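Local coordinates for TT1561 protein (Thermus thermophilus, PDB 1UF3) that is of unknown function but binds calcium ions and, as a member of the calcineurin-like metallophosphoesterase superfamily, is probably a metal-dependent phosphoesterase, at residues F101-G112 and L143-L154. Residues are numbered along the deposited sequence; the frame is centred on the assembly and turned at random.
Sequences FTFWRGPYLVAG and LWELKDYPKIFL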
# COMPACT_ATOMS: atom_id res chain seq x y z
N PHE A 101 29.08 -3.73 -8.64
CA PHE A 101 27.71 -4.00 -9.09
C PHE A 101 26.71 -4.14 -7.95
O PHE A 101 27.09 -4.25 -6.78
CB PHE A 101 27.72 -5.32 -9.87
CG PHE A 101 27.90 -6.52 -9.00
CD1 PHE A 101 26.79 -7.17 -8.45
CD2 PHE A 101 29.17 -6.95 -8.63
CE1 PHE A 101 26.94 -8.21 -7.56
CE2 PHE A 101 29.35 -7.98 -7.74
CZ PHE A 101 28.22 -8.62 -7.19
N THR A 102 25.43 -4.11 -8.30
CA THR A 102 24.37 -4.35 -7.32
C THR A 102 23.17 -4.89 -8.11
O THR A 102 23.15 -4.78 -9.33
CB THR A 102 23.98 -3.08 -6.54
OG1 THR A 102 23.08 -3.45 -5.49
CG2 THR A 102 23.31 -2.06 -7.43
N PHE A 103 22.19 -5.48 -7.41
CA PHE A 103 20.99 -5.99 -8.08
C PHE A 103 19.79 -5.18 -7.69
O PHE A 103 19.63 -4.80 -6.53
CB PHE A 103 20.65 -7.45 -7.70
CG PHE A 103 21.60 -8.46 -8.22
CD1 PHE A 103 22.52 -9.06 -7.36
CD2 PHE A 103 21.55 -8.87 -9.55
CE1 PHE A 103 23.37 -10.06 -7.83
CE2 PHE A 103 22.39 -9.86 -10.03
CZ PHE A 103 23.31 -10.46 -9.17
N TRP A 104 18.93 -4.90 -8.66
CA TRP A 104 17.70 -4.19 -8.39
C TRP A 104 16.60 -5.22 -8.65
O TRP A 104 16.81 -6.19 -9.37
CB TRP A 104 17.50 -3.03 -9.34
CG TRP A 104 18.20 -1.78 -8.96
CD1 TRP A 104 18.92 -1.53 -7.82
CD2 TRP A 104 18.28 -0.59 -9.75
NE1 TRP A 104 19.44 -0.25 -7.86
CE2 TRP A 104 19.06 0.35 -9.04
CE3 TRP A 104 17.76 -0.22 -11.01
CZ2 TRP A 104 19.35 1.63 -9.53
CZ3 TRP A 104 18.05 1.06 -11.51
CH2 TRP A 104 18.84 1.96 -10.77
N ARG A 105 15.43 -5.01 -8.06
CA ARG A 105 14.35 -5.94 -8.28
C ARG A 105 13.89 -5.90 -9.75
O ARG A 105 13.68 -4.83 -10.33
CB ARG A 105 13.17 -5.64 -7.36
CG ARG A 105 12.21 -6.80 -7.34
CD ARG A 105 11.26 -6.77 -6.18
NE ARG A 105 10.31 -7.87 -6.33
CZ ARG A 105 9.19 -7.99 -5.63
NH1 ARG A 105 8.86 -7.06 -4.73
NH2 ARG A 105 8.39 -9.02 -5.85
N GLY A 106 13.75 -7.08 -10.34
CA GLY A 106 13.36 -7.17 -11.73
C GLY A 106 13.51 -8.60 -12.20
O GLY A 106 12.54 -9.20 -12.63
N PRO A 107 14.71 -9.19 -12.11
CA PRO A 107 15.92 -8.53 -11.58
C PRO A 107 16.77 -7.82 -12.63
O PRO A 107 16.63 -8.07 -13.83
CB PRO A 107 16.68 -9.69 -10.95
CG PRO A 107 16.36 -10.84 -11.87
CD PRO A 107 14.89 -10.65 -12.21
N TYR A 108 17.62 -6.90 -12.17
CA TYR A 108 18.55 -6.20 -13.04
C TYR A 108 19.90 -6.18 -12.36
O TYR A 108 19.99 -5.93 -11.18
CB TYR A 108 18.10 -4.76 -13.33
CG TYR A 108 16.79 -4.69 -14.07
CD1 TYR A 108 15.61 -4.45 -13.40
CD2 TYR A 108 16.73 -4.90 -15.45
CE1 TYR A 108 14.39 -4.41 -14.07
CE2 TYR A 108 15.52 -4.84 -16.13
CZ TYR A 108 14.36 -4.60 -15.43
OH TYR A 108 13.14 -4.54 -16.08
N LEU A 109 20.94 -6.48 -13.12
CA LEU A 109 22.31 -6.46 -12.63
C LEU A 109 22.84 -5.07 -13.05
O LEU A 109 23.04 -4.81 -14.25
CB LEU A 109 23.10 -7.60 -13.29
CG LEU A 109 24.60 -7.72 -12.98
CD1 LEU A 109 24.80 -7.75 -11.47
CD2 LEU A 109 25.18 -8.98 -13.61
N VAL A 110 23.01 -4.18 -12.07
CA VAL A 110 23.48 -2.81 -12.31
C VAL A 110 24.98 -2.69 -12.06
O VAL A 110 25.50 -3.08 -11.02
CB VAL A 110 22.72 -1.82 -11.42
CG1 VAL A 110 23.13 -0.35 -11.78
CG2 VAL A 110 21.23 -2.01 -11.60
N ALA A 111 25.70 -2.16 -13.05
CA ALA A 111 27.13 -2.01 -12.92
C ALA A 111 27.61 -0.79 -13.70
O ALA A 111 26.89 -0.26 -14.56
CB ALA A 111 27.83 -3.24 -13.46
N GLY A 112 28.83 -0.36 -13.42
CA GLY A 112 29.34 0.78 -14.15
C GLY A 112 30.84 0.98 -14.11
O GLY A 112 31.59 0.28 -13.41
N LEU A 143 31.40 -9.69 -14.35
CA LEU A 143 29.98 -9.96 -14.46
C LEU A 143 29.60 -11.26 -15.16
O LEU A 143 28.48 -11.76 -14.96
CB LEU A 143 29.31 -8.78 -15.17
CG LEU A 143 29.47 -7.40 -14.51
CD1 LEU A 143 28.80 -6.35 -15.40
CD2 LEU A 143 28.83 -7.40 -13.12
N TRP A 144 30.50 -11.80 -15.98
CA TRP A 144 30.24 -13.03 -16.70
C TRP A 144 30.02 -14.19 -15.73
O TRP A 144 29.45 -15.21 -16.11
CB TRP A 144 31.39 -13.39 -17.66
CG TRP A 144 31.56 -12.42 -18.82
CD1 TRP A 144 32.70 -11.73 -19.16
CD2 TRP A 144 30.58 -12.10 -19.82
NE1 TRP A 144 32.48 -11.00 -20.30
CE2 TRP A 144 31.20 -11.20 -20.73
CE3 TRP A 144 29.25 -12.47 -20.04
CZ2 TRP A 144 30.53 -10.67 -21.84
CZ3 TRP A 144 28.58 -11.95 -21.14
CH2 TRP A 144 29.22 -11.06 -22.02
N GLU A 145 30.47 -14.05 -14.48
CA GLU A 145 30.29 -15.12 -13.50
C GLU A 145 28.83 -15.14 -13.05
O GLU A 145 28.34 -16.16 -12.58
CB GLU A 145 31.19 -14.90 -12.28
CG GLU A 145 32.66 -14.63 -12.60
CD GLU A 145 33.58 -15.83 -12.41
OE1 GLU A 145 33.11 -16.95 -12.12
OE2 GLU A 145 34.81 -15.64 -12.55
N LEU A 146 28.16 -14.01 -13.19
CA LEU A 146 26.76 -13.90 -12.78
C LEU A 146 25.88 -14.27 -13.97
O LEU A 146 25.89 -13.60 -14.99
CB LEU A 146 26.48 -12.47 -12.28
CG LEU A 146 27.52 -11.98 -11.25
CD1 LEU A 146 27.07 -10.67 -10.62
CD2 LEU A 146 27.70 -13.05 -10.16
N LYS A 147 25.08 -15.32 -13.80
CA LYS A 147 24.25 -15.86 -14.88
C LYS A 147 22.82 -15.40 -15.12
O LYS A 147 22.02 -15.24 -14.20
CB LYS A 147 24.25 -17.40 -14.77
CG LYS A 147 25.63 -18.05 -14.74
CD LYS A 147 26.50 -17.54 -15.89
CE LYS A 147 27.63 -18.49 -16.26
NZ LYS A 147 28.64 -18.70 -15.19
N ASP A 148 22.49 -15.18 -16.39
CA ASP A 148 21.14 -14.83 -16.82
C ASP A 148 20.48 -13.58 -16.27
O ASP A 148 19.27 -13.58 -16.02
CB ASP A 148 20.20 -16.02 -16.54
CG ASP A 148 20.79 -17.34 -16.99
OD1 ASP A 148 21.36 -17.39 -18.10
OD2 ASP A 148 20.69 -18.34 -16.22
N TYR A 149 21.24 -12.51 -16.09
CA TYR A 149 20.61 -11.30 -15.58
C TYR A 149 20.61 -10.19 -16.62
O TYR A 149 21.61 -9.96 -17.27
CB TYR A 149 21.35 -10.77 -14.34
CG TYR A 149 21.30 -11.65 -13.09
CD1 TYR A 149 22.34 -12.51 -12.77
CD2 TYR A 149 20.22 -11.58 -12.23
CE1 TYR A 149 22.31 -13.27 -11.62
CE2 TYR A 149 20.18 -12.35 -11.08
CZ TYR A 149 21.22 -13.19 -10.78
OH TYR A 149 21.17 -13.91 -9.61
N PRO A 150 19.47 -9.52 -16.81
CA PRO A 150 19.47 -8.42 -17.77
C PRO A 150 20.42 -7.38 -17.11
O PRO A 150 20.32 -7.16 -15.90
CB PRO A 150 18.03 -7.93 -17.74
CG PRO A 150 17.24 -9.19 -17.35
CD PRO A 150 18.11 -9.83 -16.33
N LYS A 151 21.31 -6.76 -17.88
CA LYS A 151 22.26 -5.78 -17.32
C LYS A 151 21.95 -4.30 -17.60
O LYS A 151 21.40 -3.95 -18.65
CB LYS A 151 23.68 -6.07 -17.82
CG LYS A 151 24.22 -7.44 -17.42
CD LYS A 151 25.51 -7.76 -18.17
CE LYS A 151 25.90 -9.21 -18.02
NZ LYS A 151 27.04 -9.62 -18.91
N ILE A 152 22.28 -3.45 -16.63
CA ILE A 152 22.11 -1.99 -16.74
C ILE A 152 23.50 -1.41 -16.45
O ILE A 152 24.05 -1.63 -15.36
CB ILE A 152 21.10 -1.43 -15.71
CG1 ILE A 152 19.69 -1.97 -16.01
CG2 ILE A 152 21.10 0.11 -15.75
CD1 ILE A 152 18.57 -1.38 -15.16
N PHE A 153 24.08 -0.73 -17.44
CA PHE A 153 25.41 -0.15 -17.31
C PHE A 153 25.36 1.35 -17.16
O PHE A 153 24.53 2.02 -17.76
CB PHE A 153 26.27 -0.46 -18.56
CG PHE A 153 26.77 -1.88 -18.67
CD1 PHE A 153 26.52 -2.83 -17.67
CD2 PHE A 153 27.52 -2.26 -19.76
CE1 PHE A 153 27.01 -4.12 -17.77
CE2 PHE A 153 28.02 -3.56 -19.87
CZ PHE A 153 27.77 -4.48 -18.88
N LEU A 154 26.27 1.89 -16.35
CA LEU A 154 26.37 3.34 -16.16
C LEU A 154 27.78 3.75 -16.55
O LEU A 154 28.75 3.24 -16.02
CB LEU A 154 26.11 3.74 -14.70
CG LEU A 154 24.66 4.09 -14.35
CD1 LEU A 154 23.83 2.81 -14.33
CD2 LEU A 154 24.61 4.80 -13.00
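Two parallel neighbours in one of the β-sheets of this metallophosphoesterase fold, strands 108-112 and 151-154, pair from Leu109 with Lys151 to Gly112 with Leu154. Leu109 N donates to Pro150 O at 2.9 Å, nearly straight, and Ile152 N returns a bond to Leu109 O; Ala111 N then donates to Ile152 O, and Leu154 N to Ala111 O, the last more bent (140°). Pro150, just ahead of its strand, has no N-H to carry the pairing back to Pro107 O, which its CD meets at 3.4 Å. On one sheet face the branched Val110 and Ile152 lie side by side, while Ile152 CD1 reaches Tyr108 CB at 3.9 Å. On the other, Leu109 CD1 meets Leu146 CD1 at 3.8 Å, and Leu146 CD1 also sits over one face of the Phe101 ring, a CH-pi contact. Small Ala111 takes Leu143 CD1 against its CB. With CG anti to the carbonyl carbon (chi1 -66°), the Tyr149 ring receives Phe103 CE2 3.4 Å above its centre, the planes inclined at 46°, and meets Pro107 CG at its edge. Cutting Tyr149 back to an alanine is likely to leave Phe103 CE2 and Pro107 CG without the ring they rest on. Backbone bonds thus fix the strand register, while apolar side chains press one flank of the hairpin against segment 143-154.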